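Local coordinates for Amuc_1102 (PDB 7DSZ), which is of unconfirmed function but adopts an immunoglobulin-like fold related to archaeal type IV pilus proteins, so it may serve in such a pilus, at residues Ser22-Ser33 with Pro48-Lys59. Sequence-based numbering, arbitrary orientation. Where two conformers were deposited one is given.
Sequences SLEKLSLYMRQS and PKKWADFEIPFK
R31 reaches diagonally across to D53, two residues on from its own pairing partner W51, in an antiparallel beta pairing at the edge of a three-stranded sheet of this immunoglobulin-like fold. It illustrates how alternating side chains give the two faces of one sheet different chemistry. On the polar face the R31 chain, bent at chi3 (47°), brings NH1 to 3.0 Å from D53 OD2. The carboxylate oxygen lies in the guanidinium plane at its edge, but NH1 meets it on the anti side, out of the carboxylate plane, and the two planes are 56° apart; NH1 alone bonds OD2, R31 NE staying 4.0 Å from it. D53 OD1 lies 2.5 Å from E55 OE2; R192 and Y193 hold the E55 carboxylate, while the R31 cation also packs on W189. A methionine in place of R31 would probably cost D53 OD2 its salt bridge, next to the E55 carboxylate, and W189 its cation-pi partner. Y29 crosses E55 at about a right angle, its CD2 3.7 Å from E55 CG.

The other face is apolar around L28, A52 and F54, with K50 and Q32 as its polar end. L28 CD1 sits over the centre of the F54 ring, 4.0 Å from the centroid, and also touches A52 CB at 3.6 Å; with CG anti to the backbone N (chi1 166°), the leucine leans across the strand. Paired backbone bonds join S27 to E55, Y29 to D53 and R31 to W51. Between L23 and S27 the register slips by one residue, and there L26 CD1 packs against I56 CB, while E24 N still bonds P57 O. Near the P48 end, a water donates to M30 O (2.7 Å) and accepts from K50 NZ.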
loop_
_atom_site.group_PDB
_atom_site.type_symbol
_atom_site.label_atom_id
_atom_site.label_comp_id
_atom_site.label_asym_id
_atom_site.label_seq_id
_atom_site.Cartn_x
_atom_site.Cartn_y
_atom_site.Cartn_z
ATOM N N SER C 22 7.495 -15.496 24.047
ATOM C CA SER C 22 7.832 -14.747 25.249
ATOM C C SER C 22 7.720 -13.261 24.927
ATOM O O SER C 22 8.536 -12.725 24.177
ATOM C CB SER C 22 9.237 -15.091 25.732
ATOM O OG SER C 22 9.571 -14.310 26.864
ATOM N N LEU C 23 6.710 -12.600 25.490
ATOM C CA LEU C 23 6.511 -11.163 25.300
ATOM C C LEU C 23 7.161 -10.365 26.418
ATOM O O LEU C 23 7.165 -10.787 27.574
ATOM C CB LEU C 23 5.020 -10.819 25.266
ATOM C CG LEU C 23 4.172 -11.399 24.145
ATOM C CD1 LEU C 23 2.703 -11.076 24.408
ATOM C CD2 LEU C 23 4.613 -10.809 22.794
ATOM N N GLU C 24 7.704 -9.202 26.069
ATOM C CA GLU C 24 8.040 -8.217 27.080
ATOM C C GLU C 24 6.871 -7.236 27.137
ATOM O O GLU C 24 5.727 -7.658 26.996
ATOM C CB GLU C 24 9.384 -7.550 26.775
ATOM C CG GLU C 24 10.544 -8.568 26.595
ATOM C CD GLU C 24 10.746 -9.481 27.807
ATOM O OE1 GLU C 24 10.535 -9.018 28.951
ATOM O OE2 GLU C 24 11.116 -10.666 27.614
ATOM N N LYS C 25 7.112 -5.959 27.372
ATOM C CA LYS C 25 6.003 -5.021 27.498
ATOM C C LYS C 25 5.874 -4.176 26.237
ATOM O O LYS C 25 6.867 -3.877 25.572
ATOM C CB LYS C 25 6.198 -4.107 28.707
ATOM C CG LYS C 25 6.334 -4.867 30.028
ATOM C CD LYS C 25 6.419 -3.888 31.186
ATOM C CE LYS C 25 6.421 -4.598 32.524
ATOM N NZ LYS C 25 6.441 -3.578 33.616
ATOM N N LEU C 26 4.639 -3.779 25.929
ATOM C CA LEU C 26 4.407 -2.752 24.911
ATOM C C LEU C 26 4.815 -1.389 25.460
ATOM O O LEU C 26 4.308 -0.959 26.503
ATOM C CB LEU C 26 2.934 -2.727 24.499
ATOM C CG LEU C 26 2.636 -1.901 23.248
ATOM C CD1 LEU C 26 3.237 -2.534 21.978
ATOM C CD2 LEU C 26 1.143 -1.728 23.091
ATOM N N SER C 27 5.724 -0.712 24.762
ATOM C CA SER C 27 6.183 0.625 25.115
ATOM C C SER C 27 5.798 1.608 24.021
ATOM O O SER C 27 5.836 1.272 22.841
ATOM C CB SER C 27 7.698 0.676 25.293
ATOM O OG SER C 27 8.090 -0.041 26.447
ATOM N N LEU C 28 5.483 2.838 24.416
ATOM C CA LEU C 28 5.210 3.911 23.459
ATOM C C LEU C 28 6.448 4.778 23.286
ATOM O O LEU C 28 6.997 5.291 24.270
ATOM C CB LEU C 28 4.041 4.777 23.925
ATOM C CG LEU C 28 3.876 6.109 23.178
ATOM C CD1 LEU C 28 3.477 5.841 21.730
ATOM C CD2 LEU C 28 2.832 6.963 23.869
ATOM N N TYR C 29 6.886 4.930 22.043
ATOM C CA TYR C 29 7.927 5.873 21.664
ATOM C C TYR C 29 7.336 6.905 20.721
ATOM O O TYR C 29 6.749 6.539 19.698
ATOM C CB TYR C 29 9.076 5.193 20.938
ATOM C CG TYR C 29 9.846 4.170 21.733
ATOM C CD1 TYR C 29 10.974 4.545 22.448
ATOM C CD2 TYR C 29 9.467 2.837 21.736
ATOM C CE1 TYR C 29 11.710 3.614 23.159
ATOM C CE2 TYR C 29 10.209 1.882 22.451
ATOM C CZ TYR C 29 11.324 2.293 23.151
ATOM O OH TYR C 29 12.071 1.383 23.838
ATOM N N MET C 30 7.501 8.186 21.045
ATOM C CA MET C 30 7.164 9.238 20.098
ATOM C C MET C 30 8.382 9.485 19.220
ATOM O O MET C 30 9.477 9.747 19.727
ATOM C CB MET C 30 6.723 10.522 20.818
ATOM C CG MET C 30 5.515 10.330 21.722
ATOM S SD MET C 30 4.048 9.741 20.837
ATOM C CE MET C 30 3.934 10.907 19.500
ATOM N N ARG C 31 8.203 9.401 17.903
ATOM C CA ARG C 31 9.343 9.422 16.996
ATOM C C ARG C 31 8.992 10.247 15.775
ATOM O O ARG C 31 7.898 10.112 15.228
ATOM C CB ARG C 31 9.743 8.010 16.532
ATOM C CG ARG C 31 10.169 7.049 17.652
ATOM C CD ARG C 31 10.484 5.684 17.056
ATOM N NE ARG C 31 11.334 5.879 15.902
ATOM C CZ ARG C 31 11.275 5.195 14.772
ATOM N NH1 ARG C 31 10.397 4.214 14.584
ATOM N NH2 ARG C 31 12.125 5.513 13.817
ATOM N N GLN C 32 9.920 11.067 15.316
ATOM C CA GLN C 32 9.700 11.844 14.105
ATOM C C GLN C 32 9.796 10.927 12.892
ATOM O O GLN C 32 10.620 10.007 12.872
ATOM C CB GLN C 32 10.734 12.965 14.010
ATOM C CG GLN C 32 10.524 13.930 12.858
ATOM C CD GLN C 32 11.349 15.197 13.007
ATOM O OE1 GLN C 32 12.387 15.205 13.674
ATOM N NE2 GLN C 32 10.883 16.281 12.396
ATOM N N SER C 33 8.956 11.160 11.887
ATOM C CA SER C 33 9.054 10.327 10.703
ATOM C C SER C 33 10.338 10.676 9.959
ATOM O O SER C 33 10.880 11.773 10.128
ATOM C CB SER C 33 7.844 10.508 9.791
ATOM O OG SER C 33 7.709 11.859 9.411
ATOM N N PRO C 48 8.709 16.894 9.216
ATOM C CA PRO C 48 8.025 15.729 9.786
ATOM C C PRO C 48 7.675 15.934 11.252
ATOM O O PRO C 48 8.405 16.582 12.006
ATOM C CB PRO C 48 9.048 14.597 9.612
ATOM C CG PRO C 48 9.944 15.047 8.516
ATOM C CD PRO C 48 10.029 16.543 8.664
ATOM N N LYS C 49 6.534 15.373 11.645
ATOM C CA LYS C 49 6.037 15.437 13.008
ATOM C C LYS C 49 6.236 14.086 13.692
ATOM O O LYS C 49 6.696 13.110 13.085
ATOM C CB LYS C 49 4.561 15.852 13.025
ATOM C CG LYS C 49 4.309 17.266 12.529
ATOM C CD LYS C 49 2.873 17.691 12.807
ATOM C CE LYS C 49 2.562 19.058 12.197
ATOM N NZ LYS C 49 3.423 20.148 12.747
ATOM N N LYS C 50 5.853 14.021 14.964
ATOM C CA LYS C 50 6.088 12.826 15.762
ATOM C C LYS C 50 4.912 11.856 15.695
ATOM O O LYS C 50 3.762 12.208 15.989
ATOM C CB LYS C 50 6.402 13.194 17.210
ATOM C CG LYS C 50 7.815 13.747 17.385
ATOM C CD LYS C 50 8.118 13.914 18.883
ATOM C CE LYS C 50 9.445 14.626 19.137
ATOM N NZ LYS C 50 10.622 13.800 18.751
ATOM N N TRP C 51 5.231 10.625 15.325
ATOM C CA TRP C 51 4.313 9.507 15.312
ATOM C C TRP C 51 4.361 8.777 16.649
ATOM O O TRP C 51 5.395 8.740 17.313
ATOM C CB TRP C 51 4.715 8.538 14.200
ATOM C CG TRP C 51 4.446 9.039 12.834
ATOM C CD1 TRP C 51 5.008 10.128 12.210
ATOM C CD2 TRP C 51 3.550 8.455 11.901
ATOM N NE1 TRP C 51 4.475 10.266 10.945
ATOM C CE2 TRP C 51 3.583 9.242 10.734
ATOM C CE3 TRP C 51 2.687 7.353 11.955
ATOM C CZ2 TRP C 51 2.798 8.956 9.624
ATOM C CZ3 TRP C 51 1.908 7.069 10.846
ATOM C CH2 TRP C 51 1.973 7.864 9.698
ATOM N N ALA C 52 3.236 8.175 17.033
ATOM C CA ALA C 52 3.229 7.228 18.146
ATOM C C ALA C 52 3.664 5.863 17.628
ATOM O O ALA C 52 3.024 5.302 16.731
ATOM C CB ALA C 52 1.842 7.133 18.780
ATOM N N ASP C 53 4.753 5.334 18.171
ATOM C CA ASP C 53 5.294 4.044 17.749
ATOM C C ASP C 53 5.238 3.119 18.957
ATOM O O ASP C 53 6.016 3.289 19.901
ATOM C CB ASP C 53 6.726 4.231 17.226
ATOM C CG ASP C 53 7.456 2.923 16.951
ATOM O OD1 ASP C 53 6.854 1.831 16.994
ATOM O OD2 ASP C 53 8.655 3.023 16.648
ATOM N N PHE C 54 4.300 2.169 18.937
ATOM C CA PHE C 54 4.136 1.210 20.023
ATOM C C PHE C 54 4.989 -0.006 19.701
ATOM O O PHE C 54 4.794 -0.629 18.659
ATOM C CB PHE C 54 2.670 0.798 20.188
ATOM C CG PHE C 54 1.753 1.920 20.606
ATOM C CD1 PHE C 54 1.506 2.164 21.957
ATOM C CD2 PHE C 54 1.110 2.703 19.660
ATOM C CE1 PHE C 54 0.632 3.205 22.351
ATOM C CE2 PHE C 54 0.258 3.735 20.037
ATOM C CZ PHE C 54 0.014 3.977 21.390
ATOM N N GLU C 55 5.926 -0.347 20.589
ATOM C CA GLU C 55 6.904 -1.404 20.331
ATOM C C GLU C 55 6.787 -2.470 21.402
ATOM O O GLU C 55 6.744 -2.136 22.587
ATOM C CB GLU C 55 8.326 -0.839 20.361
ATOM C CG GLU C 55 8.598 0.231 19.315
ATOM C CD GLU C 55 9.069 -0.395 18.035
ATOM O OE1 GLU C 55 9.943 -1.299 18.115
ATOM O OE2 GLU C 55 8.559 -0.015 16.957
ATOM N N ILE C 56 6.769 -3.748 21.013
ATOM C CA ILE C 56 6.830 -4.838 21.974
ATOM C C ILE C 56 7.903 -5.849 21.585
ATOM O O ILE C 56 7.837 -6.442 20.502
ATOM C CB ILE C 56 5.468 -5.532 22.187
ATOM C CG1 ILE C 56 5.576 -6.604 23.279
ATOM C CG2 ILE C 56 4.864 -6.092 20.888
ATOM C CD1 ILE C 56 4.195 -6.951 23.895
ATOM N N PRO C 57 8.927 -6.050 22.411
ATOM C CA PRO C 57 9.911 -7.097 22.135
ATOM C C PRO C 57 9.309 -8.471 22.341
ATOM O O PRO C 57 8.468 -8.672 23.218
ATOM C CB PRO C 57 11.012 -6.856 23.180
ATOM C CG PRO C 57 10.698 -5.566 23.849
ATOM C CD PRO C 57 9.196 -5.346 23.673
ATOM N N PHE C 58 9.774 -9.430 21.540
ATOM C CA PHE C 58 9.346 -10.807 21.758
ATOM C C PHE C 58 10.367 -11.781 21.189
ATOM O O PHE C 58 11.225 -11.417 20.386
ATOM C CB PHE C 58 7.954 -11.067 21.170
ATOM C CG PHE C 58 7.906 -11.164 19.664
ATOM C CD1 PHE C 58 7.747 -10.031 18.885
ATOM C CD2 PHE C 58 7.939 -12.395 19.040
ATOM C CE1 PHE C 58 7.645 -10.130 17.506
ATOM C CE2 PHE C 58 7.838 -12.503 17.662
ATOM C CZ PHE C 58 7.701 -11.370 16.889
ATOM N N LYS C 59 10.266 -13.033 21.649
ATOM C CA LYS C 59 11.090 -14.129 21.158
ATOM C C LYS C 59 10.206 -15.365 21.060
ATOM O O LYS C 59 9.304 -15.549 21.882
ATOM C CB LYS C 59 12.299 -14.387 22.084
ATOM C CG LYS C 59 13.163 -15.562 21.647
ATOM C CD LYS C 59 14.278 -15.829 22.661
ATOM C CE LYS C 59 15.518 -15.048 22.313
ATOM N NZ LYS C 59 16.718 -15.537 23.079
HETATM O O HOH W 1 10.697 11.835 21.023
#